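PDB 4OSP: oxygenase-reductase from Streptomyces fradiae, which probably reduces the C-6 ketone of angucyclinones with NADPH in urdamycin biosynthesis, using the C-terminal short-chain dehydrogenase/reductase (SDR) domain that forms this chain. Local coordinates for residues A129-A134 with A171-A176; I152-S157 with Q179-F184. All blocks are in the same frame, centred on the assembly; numbering follows the deposited sequence.

Contact 1: residues A129-A134 with A171-A176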
ATOM      1  N   ALA B 129      19.699  15.414  -8.036  1.00 24.38           N
ATOM      2  CA  ALA B 129      21.088  14.997  -8.215  1.00 24.21           C
ATOM      3  C   ALA B 129      21.606  14.219  -7.018  1.00 25.19           C
ATOM      4  O   ALA B 129      22.298  13.202  -7.183  1.00 25.64           O
ATOM      5  CB  ALA B 129      21.974  16.210  -8.481  1.00 23.93           C
ATOM      6  N   VAL B 130      21.260  14.688  -5.817  1.00 24.86           N
ATOM      7  CA  VAL B 130      21.745  14.081  -4.577  1.00 25.04           C
ATOM      8  C   VAL B 130      20.882  12.904  -4.113  1.00 26.14           C
ATOM      9  O   VAL B 130      21.412  11.869  -3.716  1.00 25.41           O
ATOM     10  CB  VAL B 130      21.849  15.116  -3.422  1.00 25.67           C
ATOM     11  CG1 VAL B 130      22.204  14.422  -2.106  1.00 25.54           C
ATOM     12  CG2 VAL B 130      22.878  16.195  -3.744  1.00 26.21           C
ATOM     13  N   ASN B 131      19.557  13.074  -4.149  1.00 27.56           N
ATOM     14  CA  ASN B 131      18.648  12.112  -3.533  1.00 28.70           C
ATOM     15  C   ASN B 131      18.159  10.981  -4.453  1.00 28.29           C
ATOM     16  O   ASN B 131      17.703   9.954  -3.967  1.00 28.95           O
ATOM     17  CB  ASN B 131      17.435  12.818  -2.915  1.00 31.48           C
ATOM     18  CG  ASN B 131      17.813  13.954  -1.971  1.00 34.18           C
ATOM     19  OD1 ASN B 131      18.601  13.782  -1.047  1.00 34.96           O
ATOM     20  ND2 ASN B 131      17.217  15.120  -2.192  1.00 36.31           N
ATOM     21  N   ALA B 132      18.217  11.181  -5.767  1.00 27.07           N
ATOM     22  CA  ALA B 132      17.690  10.185  -6.713  1.00 26.23           C
ATOM     23  C   ALA B 132      18.735   9.749  -7.745  1.00 24.60           C
ATOM     24  O   ALA B 132      19.013   8.556  -7.896  1.00 24.14           O
ATOM     25  CB  ALA B 132      16.450  10.720  -7.412  1.00 26.46           C
ATOM     26  N   LYS B 133      19.312  10.725  -8.440  1.00 22.67           N
ATOM     27  CA  LYS B 133      20.329  10.461  -9.447  1.00 21.61           C
ATOM     28  C   LYS B 133      21.506   9.689  -8.887  1.00 21.19           C
ATOM     29  O   LYS B 133      21.886   8.654  -9.438  1.00 21.44           O
ATOM     30  CB  LYS B 133      20.816  11.758 -10.089  1.00 21.42           C
ATOM     31  CG  LYS B 133      21.834  11.537 -11.204  1.00 21.00           C
ATOM     32  CD  LYS B 133      21.946  12.752 -12.101  1.00 21.32           C
ATOM     33  CE  LYS B 133      22.949  12.520 -13.231  1.00 21.75           C
ATOM     34  NZ  LYS B 133      23.143  13.754 -14.040  1.00 21.68           N
ATOM     35  N   ALA B 134      22.089  10.186  -7.800  1.00 20.00           N
ATOM     36  CA  ALA B 134      23.281   9.555  -7.253  1.00 19.66           C
ATOM     37  C   ALA B 134      22.978   8.134  -6.803  1.00 20.02           C
ATOM     38  O   ALA B 134      23.683   7.198  -7.193  1.00 21.10           O
ATOM     39  CB  ALA B 134      23.885  10.380  -6.118  1.00 19.94           C
ATOM     40  N   ALA B 171      10.452  14.841  -0.834  1.00 36.13           N
ATOM     41  CA  ALA B 171       9.628  13.632  -0.862  1.00 32.04           C
ATOM     42  C   ALA B 171       9.585  13.000  -2.259  1.00 32.39           C
ATOM     43  O   ALA B 171       9.613  11.768  -2.397  1.00 31.19           O
ATOM     44  CB  ALA B 171       8.230  13.944  -0.384  1.00 31.56           C
ATOM     45  N   MET B 172       9.520  13.839  -3.287  1.00 31.08           N
ATOM     46  CA  MET B 172       9.576  13.355  -4.668  1.00 33.91           C
ATOM     47  C   MET B 172      10.850  12.570  -4.929  1.00 33.96           C
ATOM     48  O   MET B 172      10.810  11.481  -5.527  1.00 33.40           O
ATOM     49  CB  MET B 172       9.437  14.503  -5.675  1.00 34.00           C
ATOM     50  CG  MET B 172       8.045  15.111  -5.681  1.00 36.61           C
ATOM     51  SD  MET B 172       7.916  16.653  -6.590  1.00 38.10           S
ATOM     52  CE  MET B 172       7.974  16.092  -8.291  1.00 35.26           C
ATOM     53  N   THR B 173      11.976  13.103  -4.463  1.00 32.89           N
ATOM     54  CA  THR B 173      13.247  12.427  -4.673  1.00 35.78           C
ATOM     55  C   THR B 173      13.259  11.098  -3.924  1.00 37.03           C
ATOM     56  O   THR B 173      13.804  10.108  -4.419  1.00 39.76           O
ATOM     57  CB  THR B 173      14.470  13.307  -4.294  1.00 35.73           C
ATOM     58  OG1 THR B 173      14.449  13.606  -2.889  1.00 36.00           O
ATOM     59  CG2 THR B 173      14.479  14.613  -5.110  1.00 33.71           C
ATOM     60  N   LYS B 174      12.611  11.069  -2.759  1.00 35.87           N
ATOM     61  CA  LYS B 174      12.547   9.854  -1.948  1.00 35.93           C
ATOM     62  C   LYS B 174      11.532   8.818  -2.431  1.00 37.23           C
ATOM     63  O   LYS B 174      11.712   7.613  -2.213  1.00 39.72           O
ATOM     64  CB  LYS B 174      12.320  10.201  -0.480  1.00 37.01           C
ATOM     65  CG  LYS B 174      13.529  10.855   0.190  1.00 36.80           C
ATOM     66  CD  LYS B 174      14.746   9.947   0.132  1.00 34.38           C
ATOM     67  CE  LYS B 174      15.688  10.190   1.302  1.00 35.83           C
ATOM     68  NZ  LYS B 174      16.933   9.369   1.202  1.00 33.54           N
ATOM     69  N   GLY B 175      10.461   9.283  -3.076  1.00 35.41           N
ATOM     70  CA  GLY B 175       9.536   8.392  -3.771  1.00 31.94           C
ATOM     71  C   GLY B 175      10.219   7.780  -4.982  1.00 32.49           C
ATOM     72  O   GLY B 175       9.985   6.628  -5.324  1.00 29.85           O
ATOM     73  N   ALA B 176      11.088   8.563  -5.621  1.00 33.01           N
ATOM     74  CA  ALA B 176      11.956   8.056  -6.676  1.00 32.10           C
ATOM     75  C   ALA B 176      12.846   6.937  -6.133  1.00 32.94           C
ATOM     76  O   ALA B 176      13.014   5.893  -6.778  1.00 32.14           O
ATOM     77  CB  ALA B 176      12.795   9.183  -7.258  1.00 31.58           C
TER

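Contact 2: residues I152-S157 with Q179-F184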
ATOM      1  N   ILE B 152      21.304  -4.697  -0.741  1.00 16.07           N
ATOM      2  CA  ILE B 152      21.160  -3.266  -0.983  1.00 16.40           C
ATOM      3  C   ILE B 152      20.034  -2.733  -0.115  1.00 16.76           C
ATOM      4  O   ILE B 152      18.926  -3.276  -0.133  1.00 18.56           O
ATOM      5  CB  ILE B 152      20.889  -2.940  -2.471  1.00 16.38           C
ATOM      6  CG1 ILE B 152      21.992  -3.539  -3.368  1.00 16.36           C
ATOM      7  CG2 ILE B 152      20.761  -1.425  -2.672  1.00 16.59           C
ATOM      8  CD1 ILE B 152      21.812  -3.295  -4.853  1.00 15.49           C
ATOM      9  N   ILE B 153      20.331  -1.714   0.687  1.00 17.09           N
ATOM     10  CA  ILE B 153      19.322  -1.073   1.540  1.00 18.13           C
ATOM     11  C   ILE B 153      19.251   0.401   1.218  1.00 18.75           C
ATOM     12  O   ILE B 153      20.270   1.113   1.244  1.00 18.85           O
ATOM     13  CB  ILE B 153      19.599  -1.244   3.066  1.00 17.86           C
ATOM     14  CG1 ILE B 153      19.554  -2.708   3.481  1.00 18.11           C
ATOM     15  CG2 ILE B 153      18.557  -0.516   3.890  1.00 17.64           C
ATOM     16  CD1 ILE B 153      20.909  -3.369   3.576  1.00 18.41           C
ATOM     17  N   ASN B 154      18.043   0.863   0.927  1.00 19.59           N
ATOM     18  CA  ASN B 154      17.821   2.261   0.631  1.00 20.22           C
ATOM     19  C   ASN B 154      17.088   2.940   1.773  1.00 20.92           C
ATOM     20  O   ASN B 154      16.000   2.518   2.142  1.00 20.40           O
ATOM     21  CB  ASN B 154      17.052   2.401  -0.678  1.00 20.49           C
ATOM     22  CG  ASN B 154      17.794   1.785  -1.861  1.00 21.07           C
ATOM     23  OD1 ASN B 154      18.988   2.050  -2.075  1.00 21.52           O
ATOM     24  ND2 ASN B 154      17.090   0.977  -2.642  1.00 20.10           N
ATOM     25  N   ILE B 155      17.708   3.975   2.353  1.00 22.77           N
ATOM     26  CA  ILE B 155      17.068   4.767   3.409  1.00 24.26           C
ATOM     27  C   ILE B 155      16.145   5.778   2.777  1.00 26.59           C
ATOM     28  O   ILE B 155      16.597   6.749   2.160  1.00 28.13           O
ATOM     29  CB  ILE B 155      18.066   5.516   4.328  1.00 24.15           C
ATOM     30  CG1 ILE B 155      19.109   4.558   4.931  1.00 23.58           C
ATOM     31  CG2 ILE B 155      17.310   6.254   5.425  1.00 23.22           C
ATOM     32  CD1 ILE B 155      18.528   3.405   5.739  1.00 24.00           C
ATOM     33  N   SER B 156      14.848   5.530   2.929  1.00 28.21           N
ATOM     34  CA  SER B 156      13.807   6.357   2.364  1.00 29.50           C
ATOM     35  C   SER B 156      13.422   7.432   3.373  1.00 31.58           C
ATOM     36  O   SER B 156      14.287   8.036   4.018  1.00 28.74           O
ATOM     37  CB  SER B 156      12.591   5.478   2.042  1.00 30.66           C
ATOM     38  OG  SER B 156      11.572   6.196   1.364  1.00 32.10           O
ATOM     39  N   SER B 157      12.115   7.649   3.513  1.00 33.72           N
ATOM     40  CA  SER B 157      11.567   8.623   4.446  1.00 37.36           C
ATOM     41  C   SER B 157      10.107   8.313   4.730  1.00 39.70           C
ATOM     42  O   SER B 157       9.364   7.907   3.827  1.00 40.18           O
ATOM     43  CB  SER B 157      11.667  10.035   3.867  1.00 38.14           C
ATOM     44  OG  SER B 157      11.230  10.995   4.811  1.00 40.04           O
ATOM     45  N   GLN B 179      11.264   3.513  -5.756  1.00 24.25           N
ATOM     46  CA  GLN B 179      11.135   2.815  -7.018  1.00 21.83           C
ATOM     47  C   GLN B 179      12.396   2.005  -7.300  1.00 21.94           C
ATOM     48  O   GLN B 179      12.313   0.869  -7.802  1.00 21.94           O
ATOM     49  CB  GLN B 179      10.803   3.798  -8.143  1.00 19.88           C
ATOM     50  CG  GLN B 179       9.392   4.350  -8.021  1.00 18.79           C
ATOM     51  CD  GLN B 179       8.347   3.253  -8.172  1.00 19.03           C
ATOM     52  OE1 GLN B 179       8.420   2.433  -9.088  1.00 19.64           O
ATOM     53  NE2 GLN B 179       7.384   3.223  -7.270  1.00 18.59           N
ATOM     54  N   LEU B 180      13.553   2.557  -6.918  1.00 20.26           N
ATOM     55  CA  LEU B 180      14.810   1.813  -6.961  1.00 21.28           C
ATOM     56  C   LEU B 180      14.674   0.441  -6.296  1.00 20.27           C
ATOM     57  O   LEU B 180      15.098  -0.577  -6.839  1.00 20.56           O
ATOM     58  CB  LEU B 180      15.929   2.595  -6.263  1.00 22.49           C
ATOM     59  CG  LEU B 180      16.680   3.684  -7.024  1.00 23.79           C
ATOM     60  CD1 LEU B 180      17.632   4.401  -6.070  1.00 24.62           C
ATOM     61  CD2 LEU B 180      17.450   3.109  -8.208  1.00 23.48           C
ATOM     62  N   THR B 181      14.103   0.432  -5.101  1.00 19.50           N
ATOM     63  CA  THR B 181      13.915  -0.795  -4.347  1.00 18.84           C
ATOM     64  C   THR B 181      13.071  -1.797  -5.140  1.00 19.28           C
ATOM     65  O   THR B 181      13.477  -2.960  -5.321  1.00 18.92           O
ATOM     66  CB  THR B 181      13.264  -0.490  -2.967  1.00 18.64           C
ATOM     67  OG1 THR B 181      14.215   0.185  -2.130  1.00 17.86           O
ATOM     68  CG2 THR B 181      12.788  -1.760  -2.279  1.00 17.64           C
ATOM     69  N   LEU B 182      11.909  -1.344  -5.628  1.00 18.82           N
ATOM     70  CA  LEU B 182      10.943  -2.246  -6.296  1.00 18.77           C
ATOM     71  C   LEU B 182      11.528  -2.961  -7.539  1.00 18.12           C
ATOM     72  O   LEU B 182      11.492  -4.177  -7.637  1.00 17.53           O
ATOM     73  CB  LEU B 182       9.660  -1.486  -6.666  1.00 19.00           C
ATOM     74  CG  LEU B 182       8.538  -2.229  -7.413  1.00 19.90           C
ATOM     75  CD1 LEU B 182       7.801  -3.166  -6.465  1.00 21.55           C
ATOM     76  CD2 LEU B 182       7.552  -1.252  -8.044  1.00 19.79           C
ATOM     77  N   HIS B 183      12.088  -2.184  -8.460  1.00 17.41           N
ATOM     78  CA  HIS B 183      12.537  -2.697  -9.749  1.00 16.76           C
ATOM     79  C   HIS B 183      13.882  -3.428  -9.685  1.00 16.59           C
ATOM     80  O   HIS B 183      14.045  -4.490 -10.301  1.00 16.38           O
ATOM     81  CB  HIS B 183      12.524  -1.569 -10.763  1.00 16.26           C
ATOM     82  CG  HIS B 183      11.230  -0.816 -10.774  1.00 16.88           C
ATOM     83  ND1 HIS B 183      10.101  -1.287 -11.413  1.00 16.87           N
ATOM     84  CD2 HIS B 183      10.867   0.339 -10.172  1.00 16.83           C
ATOM     85  CE1 HIS B 183       9.109  -0.441 -11.223  1.00 16.69           C
ATOM     86  NE2 HIS B 183       9.540   0.543 -10.458  1.00 16.92           N
ATOM     87  N   PHE B 184      14.823  -2.906  -8.906  1.00 15.78           N
ATOM     88  CA  PHE B 184      16.073  -3.627  -8.697  1.00 16.01           C
ATOM     89  C   PHE B 184      15.926  -4.920  -7.925  1.00 16.35           C
ATOM     90  O   PHE B 184      16.750  -5.826  -8.073  1.00 17.88           O
ATOM     91  CB  PHE B 184      17.148  -2.748  -8.068  1.00 15.70           C
ATOM     92  CG  PHE B 184      17.941  -1.983  -9.060  1.00 15.76           C
ATOM     93  CD1 PHE B 184      18.877  -2.622  -9.849  1.00 16.29           C
ATOM     94  CD2 PHE B 184      17.736  -0.626  -9.235  1.00 15.76           C
ATOM     95  CE1 PHE B 184      19.617  -1.921 -10.781  1.00 15.70           C
ATOM     96  CE2 PHE B 184      18.464   0.082 -10.179  1.00 15.96           C
ATOM     97  CZ  PHE B 184      19.403  -0.568 -10.955  1.00 16.00           C
TER

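Contact 1: residues A129-A134 with A171-A176
Thr173 is the first residue of 171-176 to meet the other helix, and it packs against Asn131. The two side chains meet at a slant. CB of Asn131 lies 3.1 Å from OG1 of Thr173 and 3.3 Å from CB of Thr173, so the fit is tight. CG2 of Thr173 comes within 4.0 Å of ND2 of Asn131. OG1 of Thr173 sits between its own backbone N and carbonyl carbon (chi1 64°), and it donates a hydrogen bond to the carbonyl of Tyr170 in the preceding turn. The amide of Asn131 has other duties: its OD1 accepts a hydrogen bond from Val110 N, beside Gly109 of the NADP(+) site. Lys174 comes next. Its CB leaves the helix to one side, but the chain then bends toward 129-134. Tyr170 and Lys174 have the spacing of the YxxxK motif of SDR enzymes. Ala176 follows one turn after Thr173. Its CB lies 4.0 Å from CB of Ala132, which is also 4.0 Å from the carbonyl O of Thr173. These small side chains are consistent with the close approach of the segment axes, 8.2 Å, at 18° from parallel. Helix 121-142 has a wider, pi-type turn here, with Ala134 N bonded to Ala129 O at 3.1 Å. Both helices also pack on a second subunit: Ala132 touches Met172 of that subunit, and Lys133 forms a salt bridge with its Asp125. The chemistry is therefore divided. The helices meet through CB atoms, the Thr173 hydroxyl and small alanine methyls, while OD1 of Asn131 and OG1 of Thr173 each bond to backbone groups outside the two segments. These bonds probably hold the two side chains in place, that of Asn131 next to Gly109.

Contact 2: residues I152-S157 with Q179-F184
OG1 of Thr181 is gripped by two side chains. Asn154 ND2 donates to it at 3.0 Å, and Ser197 OG of the next strand is its other hydrogen-bond partner. The bond from Asn154 is almost straight, at 173°, and OG1 lies in the plane of the amide. The side chains of Asn154 and Thr181 lie alongside each other, pointing opposite ways. Asn154 holds CG beside its backbone N and anti to its carbonyl carbon (chi1 -60°), which carries the amide off the strand to the helix. Its OD1 accepts a bond from Asn106 ND2 on the neighbouring strand. Both ends of the buried amide are thus used, which is consistent with a single amide orientation. CB of Leu180 adds a looser van der Waals contact, 4.1 Å from ND2 of Asn154. On the helix itself, His183 NE2 donates to Gln179 OE1 over 2.6 Å, although the exact position of the ring is less certain. The oxygen lies near the plane of the imidazole, and CG of Leu182 covers one face of that ring. This pair looks toward a second subunit: Gln179 NE2 bonds to Thr160 O there, and His183 ND1 accepts from Asn164 N there. The helix therefore serves the strand with one side and the subunit interface with another. Strand 151-155 lies in the parallel sheet between strands 103-106 and 194-204, bonded through its backbone to both. With helix 168-187 and strand 194-204 it makes a beta-alpha-beta unit of the Rossmann fold. Leu180 and Phe184 also pack on Phe136, joining helix 168-187 to helix 121-142. Ile153 points away from helix 168-187, and with Ile155 it packs against helix 231-242.

Contact 1 and contact 2 both use helix 168-187, and their centres are about 11 Å apart. Lys174 joins them directly. Its NZ lies 2.8 Å from the carbonyl O of Ile155, a probable hydrogen bond, and its CE is 3.7 Å from the carbonyl O of Ser156. Lys174 is also a residue of the NADP(+) site. Contact 1 is close to this site, with the side chain of Asn131 about 3 Å from Gly109 between nearest atoms. The Asn154 side chain of contact 2 is set further back: its nearest atoms are about 7 Å from the side chain of Lys174 and about 9 Å from that of Asn107. Both contacts touch the second subunit.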